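Side-chain contacts in methylaspartate ammonia-lyase (Citrobacter amalonaticus, PDB 1KKO), which catalyses the magnesium-dependent, reversible elimination of ammonia from (2S,3S)-3-methyl-L-aspartate to give mesaconate: residues A[15-20]-A[83-88]; A[20-25]-A[44-49]. All blocks are in the same frame, centred on the assembly; numbering follows the deposited sequence.

Contact 1 of 2, residues A[15-20]-A[83-88]; sequences FYFDDQ and LFLAEH
Phe17 lays its ring against the chain between Leu83 and Leu85. Leu83 CB sits over one face of the ring, 3.9 Å from the ring centroid and 15° off the normal. This is a CH-pi contact, displaced toward the rim on the CG side. The outer end of the same ring meets the backbone of Phe84, with Phe17 CE2 3.2 Å from Phe84 O. Phe84 CB also lies 4.0 Å from Phe17 CZ. This is the tight, buried part of the contact. Phe84 O has no hydrogen-bonding partner in the model. It approaches the ring obliquely, close to CE2 and CZ of Phe17.

The contact lies in the N-terminal domain of an enolase-superfamily enzyme. It joins the end of strand 3-18, an outer strand of the antiparallel sheet, to the loop leading into helix 86-101. Phe84 has CG anti to its own N (chi1 -178°), which carries its ring away from Phe17. That ring packs instead among Phe89, His127 and helix 128-146.

The packing loosens toward the ends of the two leucines, both of which are partly exposed. Leu85 touches the Phe17 ring obliquely through one methyl, with Leu85 CD2 4.0 Å from Phe17 CE2. Leu83 reaches Phe17 CB with CD1 at 4.2 Å.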
ATOM      1  N   PHE A  15      -2.370   5.188   7.352  1.00 10.01           N
ATOM      2  CA  PHE A  15      -3.646   5.121   8.023  1.00 10.27           C
ATOM      3  C   PHE A  15      -3.954   6.457   8.694  1.00 10.16           C
ATOM      4  O   PHE A  15      -3.806   7.507   8.063  1.00 10.04           O
ATOM      5  CB  PHE A  15      -3.824   3.860   8.903  1.00 10.28           C
ATOM      6  CG  PHE A  15      -5.274   3.457   9.041  1.00 10.29           C
ATOM      7  CD1 PHE A  15      -6.014   3.143   7.906  1.00 11.39           C
ATOM      8  CD2 PHE A  15      -5.905   3.454  10.264  1.00 10.92           C
ATOM      9  CE1 PHE A  15      -7.339   2.856   7.993  1.00 12.14           C
ATOM     10  CE2 PHE A  15      -7.254   3.133  10.352  1.00 12.54           C
ATOM     11  CZ  PHE A  15      -7.961   2.839   9.220  1.00 12.80           C
ATOM     12  N   TYR A  16      -4.401   6.399   9.940  1.00  9.92           N
ATOM     13  CA  TYR A  16      -4.887   7.538  10.707  1.00 10.25           C
ATOM     14  C   TYR A  16      -4.336   7.463  12.113  1.00 10.67           C
ATOM     15  O   TYR A  16      -4.004   6.386  12.611  1.00 10.80           O
ATOM     16  CB  TYR A  16      -6.452   7.524  10.739  1.00 10.57           C
ATOM     17  CG  TYR A  16      -6.928   7.678   9.335  1.00 10.21           C
ATOM     18  CD1 TYR A  16      -6.952   6.593   8.484  1.00 10.36           C
ATOM     19  CD2 TYR A  16      -7.198   8.930   8.806  1.00  9.71           C
ATOM     20  CE1 TYR A  16      -7.244   6.752   7.155  1.00 10.02           C
ATOM     21  CE2 TYR A  16      -7.483   9.094   7.482  1.00 10.63           C
ATOM     22  CZ  TYR A  16      -7.486   8.004   6.653  1.00 10.52           C
ATOM     23  OH  TYR A  16      -7.726   8.146   5.317  1.00 11.58           O
ATOM     24  N   PHE A  17      -4.203   8.622  12.737  1.00 10.61           N
ATOM     25  CA  PHE A  17      -3.990   8.708  14.173  1.00 11.36           C
ATOM     26  C   PHE A  17      -5.370   8.733  14.807  1.00 11.74           C
ATOM     27  O   PHE A  17      -6.178   9.608  14.481  1.00 12.38           O
ATOM     28  CB  PHE A  17      -3.260   9.992  14.551  1.00 11.50           C
ATOM     29  CG  PHE A  17      -1.833  10.051  14.088  1.00 11.58           C
ATOM     30  CD1 PHE A  17      -0.919   9.120  14.534  1.00 12.31           C
ATOM     31  CD2 PHE A  17      -1.408  11.043  13.227  1.00 12.49           C
ATOM     32  CE1 PHE A  17       0.391   9.180  14.116  1.00 12.86           C
ATOM     33  CE2 PHE A  17      -0.090  11.097  12.833  1.00 13.32           C
ATOM     34  CZ  PHE A  17       0.794  10.159  13.267  1.00 12.53           C
ATOM     35  N   ASP A  18      -5.627   7.780  15.698  1.00 12.41           N
ATOM     36  CA  ASP A  18      -6.906   7.680  16.383  1.00 13.19           C
ATOM     37  C   ASP A  18      -6.702   7.862  17.873  1.00 13.92           C
ATOM     38  O   ASP A  18      -5.766   7.314  18.460  1.00 14.67           O
ATOM     39  CB  ASP A  18      -7.511   6.305  16.172  1.00 13.24           C
ATOM     40  CG  ASP A  18      -8.153   6.127  14.821  1.00 13.59           C
ATOM     41  OD1 ASP A  18      -8.352   7.124  14.094  1.00 14.36           O
ATOM     42  OD2 ASP A  18      -8.483   4.987  14.433  1.00 14.45           O
ATOM     43  N   ASP A  19      -7.601   8.631  18.471  1.00 14.53           N
ATOM     44  CA  ASP A  19      -7.593   8.850  19.908  1.00 15.10           C
ATOM     45  C   ASP A  19      -8.278   7.630  20.530  1.00 15.52           C
ATOM     46  O   ASP A  19      -9.504   7.577  20.635  1.00 15.19           O
ATOM     47  CB  ASP A  19      -8.324  10.150  20.199  1.00 15.36           C
ATOM     48  CG  ASP A  19      -8.321  10.511  21.650  1.00 16.49           C
ATOM     49  OD1 ASP A  19      -8.152   9.609  22.492  1.00 16.07           O
ATOM     50  OD2 ASP A  19      -8.500  11.692  21.993  1.00 18.38           O
ATOM     51  N   GLN A  20      -7.481   6.624  20.889  1.00 15.89           N
ATOM     52  CA  GLN A  20      -7.993   5.352  21.377  1.00 16.62           C
ATOM     53  C   GLN A  20      -8.853   5.540  22.612  1.00 16.80           C
ATOM     54  O   GLN A  20      -9.868   4.863  22.770  1.00 17.14           O
ATOM     55  CB  GLN A  20      -6.852   4.392  21.710  1.00 17.13           C
ATOM     56  CG  GLN A  20      -7.308   2.973  21.887  1.00 18.72           C
ATOM     57  CD  GLN A  20      -6.168   2.038  22.182  1.00 20.51           C
ATOM     58  OE1 GLN A  20      -5.069   2.479  22.495  1.00 21.13           O
ATOM     59  NE2 GLN A  20      -6.426   0.744  22.090  1.00 23.30           N
ATOM     60  N   LEU A  83       1.035  11.774  19.036  1.00 16.25           N
ATOM     61  CA  LEU A  83       0.863  11.701  17.586  1.00 16.92           C
ATOM     62  C   LEU A  83       1.891  12.627  16.944  1.00 16.90           C
ATOM     63  O   LEU A  83       2.358  13.597  17.550  1.00 17.17           O
ATOM     64  CB  LEU A  83      -0.562  12.010  17.126  1.00 17.50           C
ATOM     65  CG  LEU A  83      -1.022  13.476  17.084  1.00 18.22           C
ATOM     66  CD1 LEU A  83      -2.480  13.499  16.666  1.00 20.11           C
ATOM     67  CD2 LEU A  83      -0.836  14.196  18.401  1.00 20.99           C
ATOM     68  N   PHE A  84       2.200  12.310  15.704  1.00 16.94           N
ATOM     69  CA  PHE A  84       3.326  12.874  14.991  1.00 16.95           C
ATOM     70  C   PHE A  84       2.865  13.619  13.757  1.00 17.48           C
ATOM     71  O   PHE A  84       2.481  13.002  12.761  1.00 17.30           O
ATOM     72  CB  PHE A  84       4.251  11.710  14.612  1.00 16.68           C
ATOM     73  CG  PHE A  84       5.491  12.121  13.899  1.00 15.90           C
ATOM     74  CD1 PHE A  84       6.554  12.676  14.595  1.00 16.14           C
ATOM     75  CD2 PHE A  84       5.616  11.929  12.538  1.00 15.93           C
ATOM     76  CE1 PHE A  84       7.707  13.049  13.928  1.00 16.99           C
ATOM     77  CE2 PHE A  84       6.769  12.307  11.882  1.00 16.66           C
ATOM     78  CZ  PHE A  84       7.807  12.866  12.577  1.00 17.33           C
ATOM     79  N   LEU A  85       2.925  14.949  13.823  1.00 18.31           N
ATOM     80  CA  LEU A  85       2.484  15.808  12.722  1.00 19.10           C
ATOM     81  C   LEU A  85       3.648  16.548  12.067  1.00 18.78           C
ATOM     82  O   LEU A  85       4.487  17.134  12.750  1.00 18.25           O
ATOM     83  CB  LEU A  85       1.440  16.796  13.219  1.00 20.00           C
ATOM     84  CG  LEU A  85       0.171  16.182  13.829  1.00 21.69           C
ATOM     85  CD1 LEU A  85      -0.851  17.283  14.069  1.00 23.55           C
ATOM     86  CD2 LEU A  85      -0.425  15.097  12.955  1.00 22.83           C
ATOM     87  N   ALA A  86       3.700  16.510  10.737  1.00 18.67           N
ATOM     88  CA  ALA A  86       4.819  17.103  10.000  1.00 19.46           C
ATOM     89  C   ALA A  86       5.003  18.603  10.227  1.00 20.32           C
ATOM     90  O   ALA A  86       6.138  19.098  10.259  1.00 20.47           O
ATOM     91  CB  ALA A  86       4.683  16.822   8.523  1.00 19.49           C
ATOM     92  N   GLU A  87       3.900  19.322  10.397  1.00 21.22           N
ATOM     93  CA  GLU A  87       3.938  20.772  10.534  1.00 22.30           C
ATOM     94  C   GLU A  87       4.984  21.173  11.550  1.00 23.10           C
ATOM     95  O   GLU A  87       5.792  22.058  11.297  1.00 24.59           O
ATOM     96  CB  GLU A  87       2.574  21.309  10.972  1.00 22.56           C
ATOM     97  N   HIS A  88       4.940  20.516  12.699  1.00 23.65           N
ATOM     98  CA  HIS A  88       5.819  20.815  13.806  1.00 23.79           C
ATOM     99  C   HIS A  88       7.217  20.291  13.560  1.00 23.18           C
ATOM    100  O   HIS A  88       8.211  20.964  13.830  1.00 23.96           O
ATOM    101  CB  HIS A  88       5.272  20.173  15.077  1.00 24.09           C
TER

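Contact 2 of 2, residues A[20-25]-A[44-49]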
ATOM      1  N   GLN A  20      -7.481   6.624  20.889  1.00 15.89           N
ATOM      2  CA  GLN A  20      -7.993   5.352  21.377  1.00 16.62           C
ATOM      3  C   GLN A  20      -8.853   5.540  22.612  1.00 16.80           C
ATOM      4  O   GLN A  20      -9.868   4.863  22.770  1.00 17.14           O
ATOM      5  CB  GLN A  20      -6.852   4.392  21.710  1.00 17.13           C
ATOM      6  CG  GLN A  20      -7.308   2.973  21.887  1.00 18.72           C
ATOM      7  CD  GLN A  20      -6.168   2.038  22.182  1.00 20.51           C
ATOM      8  OE1 GLN A  20      -5.069   2.479  22.495  1.00 21.13           O
ATOM      9  NE2 GLN A  20      -6.426   0.744  22.090  1.00 23.30           N
ATOM     10  N   GLN A  21      -8.459   6.466  23.474  1.00 16.87           N
ATOM     11  CA  GLN A  21      -9.208   6.692  24.698  1.00 16.98           C
ATOM     12  C   GLN A  21     -10.596   7.211  24.370  1.00 16.99           C
ATOM     13  O   GLN A  21     -11.578   6.733  24.934  1.00 16.91           O
ATOM     14  CB  GLN A  21      -8.492   7.669  25.613  1.00 17.20           C
ATOM     15  CG  GLN A  21      -9.171   7.825  26.967  1.00 17.92           C
ATOM     16  CD  GLN A  21      -9.213   6.526  27.740  1.00 19.87           C
ATOM     17  OE1 GLN A  21     -10.287   5.976  28.004  1.00 22.24           O
ATOM     18  NE2 GLN A  21      -8.043   6.014  28.089  1.00 19.65           N
ATOM     19  N   ALA A  22     -10.677   8.183  23.462  1.00 16.43           N
ATOM     20  CA  ALA A  22     -11.972   8.770  23.099  1.00 16.49           C
ATOM     21  C   ALA A  22     -12.874   7.728  22.455  1.00 16.50           C
ATOM     22  O   ALA A  22     -14.091   7.725  22.674  1.00 16.60           O
ATOM     23  CB  ALA A  22     -11.787   9.953  22.183  1.00 16.62           C
ATOM     24  N   ILE A  23     -12.284   6.833  21.674  1.00 16.32           N
ATOM     25  CA  ILE A  23     -13.046   5.768  21.050  1.00 16.74           C
ATOM     26  C   ILE A  23     -13.536   4.781  22.112  1.00 17.25           C
ATOM     27  O   ILE A  23     -14.707   4.364  22.085  1.00 17.15           O
ATOM     28  CB  ILE A  23     -12.221   5.090  19.937  1.00 16.54           C
ATOM     29  CG1 ILE A  23     -11.964   6.106  18.821  1.00 16.94           C
ATOM     30  CG2 ILE A  23     -12.932   3.871  19.387  1.00 16.96           C
ATOM     31  CD1 ILE A  23     -10.884   5.701  17.866  1.00 17.43           C
ATOM     32  N   LYS A  24     -12.658   4.419  23.047  1.00 17.83           N
ATOM     33  CA  LYS A  24     -13.036   3.530  24.147  1.00 18.86           C
ATOM     34  C   LYS A  24     -14.139   4.156  24.979  1.00 18.53           C
ATOM     35  O   LYS A  24     -14.999   3.449  25.512  1.00 19.36           O
ATOM     36  CB  LYS A  24     -11.848   3.269  25.067  1.00 19.69           C
ATOM     37  CG  LYS A  24     -10.803   2.362  24.497  1.00 22.74           C
ATOM     38  CD  LYS A  24      -9.690   2.126  25.493  1.00 26.37           C
ATOM     39  CE  LYS A  24     -10.051   1.026  26.467  1.00 28.18           C
ATOM     40  NZ  LYS A  24      -8.889   0.616  27.302  1.00 29.87           N
ATOM     41  N   ASN A  25     -14.069   5.473  25.128  1.00 17.95           N
ATOM     42  CA  ASN A  25     -15.065   6.238  25.881  1.00 18.09           C
ATOM     43  C   ASN A  25     -16.451   6.155  25.240  1.00 17.92           C
ATOM     44  O   ASN A  25     -17.425   6.529  25.874  1.00 17.81           O
ATOM     45  CB  ASN A  25     -14.669   7.721  25.980  1.00 17.85           C
ATOM     46  CG  ASN A  25     -13.461   7.977  26.881  1.00 17.61           C
ATOM     47  OD1 ASN A  25     -12.987   9.109  26.998  1.00 18.62           O
ATOM     48  ND2 ASN A  25     -12.959   6.936  27.501  1.00 16.08           N
ATOM     49  N   THR A  44      -6.498  16.994  18.100  1.00 21.54           N
ATOM     50  CA  THR A  44      -7.489  18.048  17.925  1.00 21.61           C
ATOM     51  C   THR A  44      -8.792  17.480  17.356  1.00 20.71           C
ATOM     52  O   THR A  44      -9.800  18.168  17.328  1.00 20.91           O
ATOM     53  CB  THR A  44      -6.969  19.187  17.054  1.00 22.14           C
ATOM     54  OG1 THR A  44      -6.353  18.660  15.872  1.00 23.01           O
ATOM     55  CG2 THR A  44      -5.857  19.947  17.757  1.00 22.95           C
ATOM     56  N   SER A  45      -8.759  16.230  16.892  1.00 19.62           N
ATOM     57  CA  SER A  45      -9.963  15.500  16.468  1.00 18.82           C
ATOM     58  C   SER A  45      -9.772  14.063  16.936  1.00 17.39           C
ATOM     59  O   SER A  45      -8.645  13.641  17.171  1.00 17.19           O
ATOM     60  CB  SER A  45     -10.160  15.509  14.956  1.00 19.07           C
ATOM     61  OG  SER A  45     -10.396  16.809  14.469  1.00 20.86           O
ATOM     62  N   VAL A  46     -10.847  13.293  17.052  1.00 15.78           N
ATOM     63  CA  VAL A  46     -10.715  11.913  17.498  1.00 14.87           C
ATOM     64  C   VAL A  46      -9.912  11.098  16.472  1.00 14.03           C
ATOM     65  O   VAL A  46      -9.128  10.220  16.848  1.00 13.96           O
ATOM     66  CB  VAL A  46     -12.086  11.267  17.798  1.00 15.22           C
ATOM     67  CG1 VAL A  46     -11.927   9.805  18.118  1.00 15.48           C
ATOM     68  CG2 VAL A  46     -12.741  11.972  18.990  1.00 16.26           C
ATOM     69  N   ARG A  47     -10.112  11.398  15.194  1.00 13.19           N
ATOM     70  CA  ARG A  47      -9.380  10.751  14.124  1.00 12.75           C
ATOM     71  C   ARG A  47      -8.765  11.828  13.241  1.00 13.14           C
ATOM     72  O   ARG A  47      -9.453  12.759  12.826  1.00 13.47           O
ATOM     73  CB  ARG A  47     -10.313   9.843  13.323  1.00 12.25           C
ATOM     74  CG  ARG A  47      -9.782   9.353  12.017  1.00 12.26           C
ATOM     75  CD  ARG A  47     -10.600   8.234  11.451  1.00 12.74           C
ATOM     76  NE  ARG A  47     -10.304   6.988  12.133  1.00 12.40           N
ATOM     77  CZ  ARG A  47     -10.982   5.871  11.983  1.00 12.43           C
ATOM     78  NH1 ARG A  47     -10.578   4.775  12.599  1.00 14.85           N
ATOM     79  NH2 ARG A  47     -12.087   5.845  11.241  1.00 14.42           N
ATOM     80  N   GLN A  48      -7.469  11.683  12.971  1.00 12.71           N
ATOM     81  CA  GLN A  48      -6.698  12.622  12.167  1.00 12.99           C
ATOM     82  C   GLN A  48      -5.914  11.860  11.108  1.00 11.98           C
ATOM     83  O   GLN A  48      -5.487  10.728  11.326  1.00 12.04           O
ATOM     84  CB  GLN A  48      -5.734  13.434  13.060  1.00 13.59           C
ATOM     85  CG  GLN A  48      -6.464  14.374  14.000  1.00 15.46           C
ATOM     86  CD  GLN A  48      -5.553  15.163  14.898  1.00 14.97           C
ATOM     87  OE1 GLN A  48      -5.810  15.249  16.096  1.00 18.22           O
ATOM     88  NE2 GLN A  48      -4.483  15.721  14.342  1.00 17.30           N
ATOM     89  N   ALA A  49      -5.734  12.473   9.957  1.00 11.32           N
ATOM     90  CA  ALA A  49      -4.926  11.876   8.901  1.00 11.25           C
ATOM     91  C   ALA A  49      -3.558  11.476   9.428  1.00 11.00           C
ATOM     92  O   ALA A  49      -2.895  12.241  10.115  1.00 11.51           O
ATOM     93  CB  ALA A  49      -4.744  12.851   7.775  1.00 11.77           C
TER
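Gln48 OE1 is gripped by two backbone N-H groups, those of Thr44 and Ser45, and these bonds tie down the bend just before Val46, the residue that meets Ala22 and Ile23. Here the enolase-type N-terminal domain sets its short helix 20-24 against the lead-in to strand 47-59 of the antiparallel sheet. The Thr44 N bond to Gln48 OE1 is 2.7 Å, with an N-H...O angle of 149°. The Ser45 N bond to Gln48 OE1 is longer at 3.2 Å, though a little straighter. Both donors come from the same face of the amide, and Ser45 N lies well above the plane, 45° out of it. Two bonds on one oxygen hold the Gln48 amide against the bend.

The contact itself is apolar. Val46 points its side chain at the helix and divides it between two residues. Its CG2 faces Ala22 CB at 3.9 Å, and its CG1 lies 4.1 Å from Ala22 CB as well. Val46 CG1 is anti to the backbone N (chi1 174°), which also brings it to Ile23. Tyr34, from strand 33-34, packs on both Val46 and Ile23. Ile23 crosses Val46 at a slant and touches it with the inner methylene of its longer branch, Ile23 CG1 lying 3.8 Å from Val46 CG1.

Contacts 1 and 2 lie in the same domain, with centres 10 Å apart, and share Gln20. Strand 3-18 runs on into helix 20-24 and pairs with strand 47-59, so the two contacts meet where strand 3-18 ends and strand 47-59 begins. Asp19 N lies 2.7 Å from Val46 O, a probable hydrogen bond. Asp18 OD1 and Arg47 NE form a salt bridge at 2.8 Å. Asp19 also caps helix 20-24 by accepting from Ala22 N. Contact 1 is nearer the active site: the Phe17 side chain is about 8 Å from that of Thr360, assigned to substrate binding, and about 11 Å from that of the proton acceptor Lys331. In contact 2, the Ile23 side chain is about 11 Å from that of Cys361, likewise assigned.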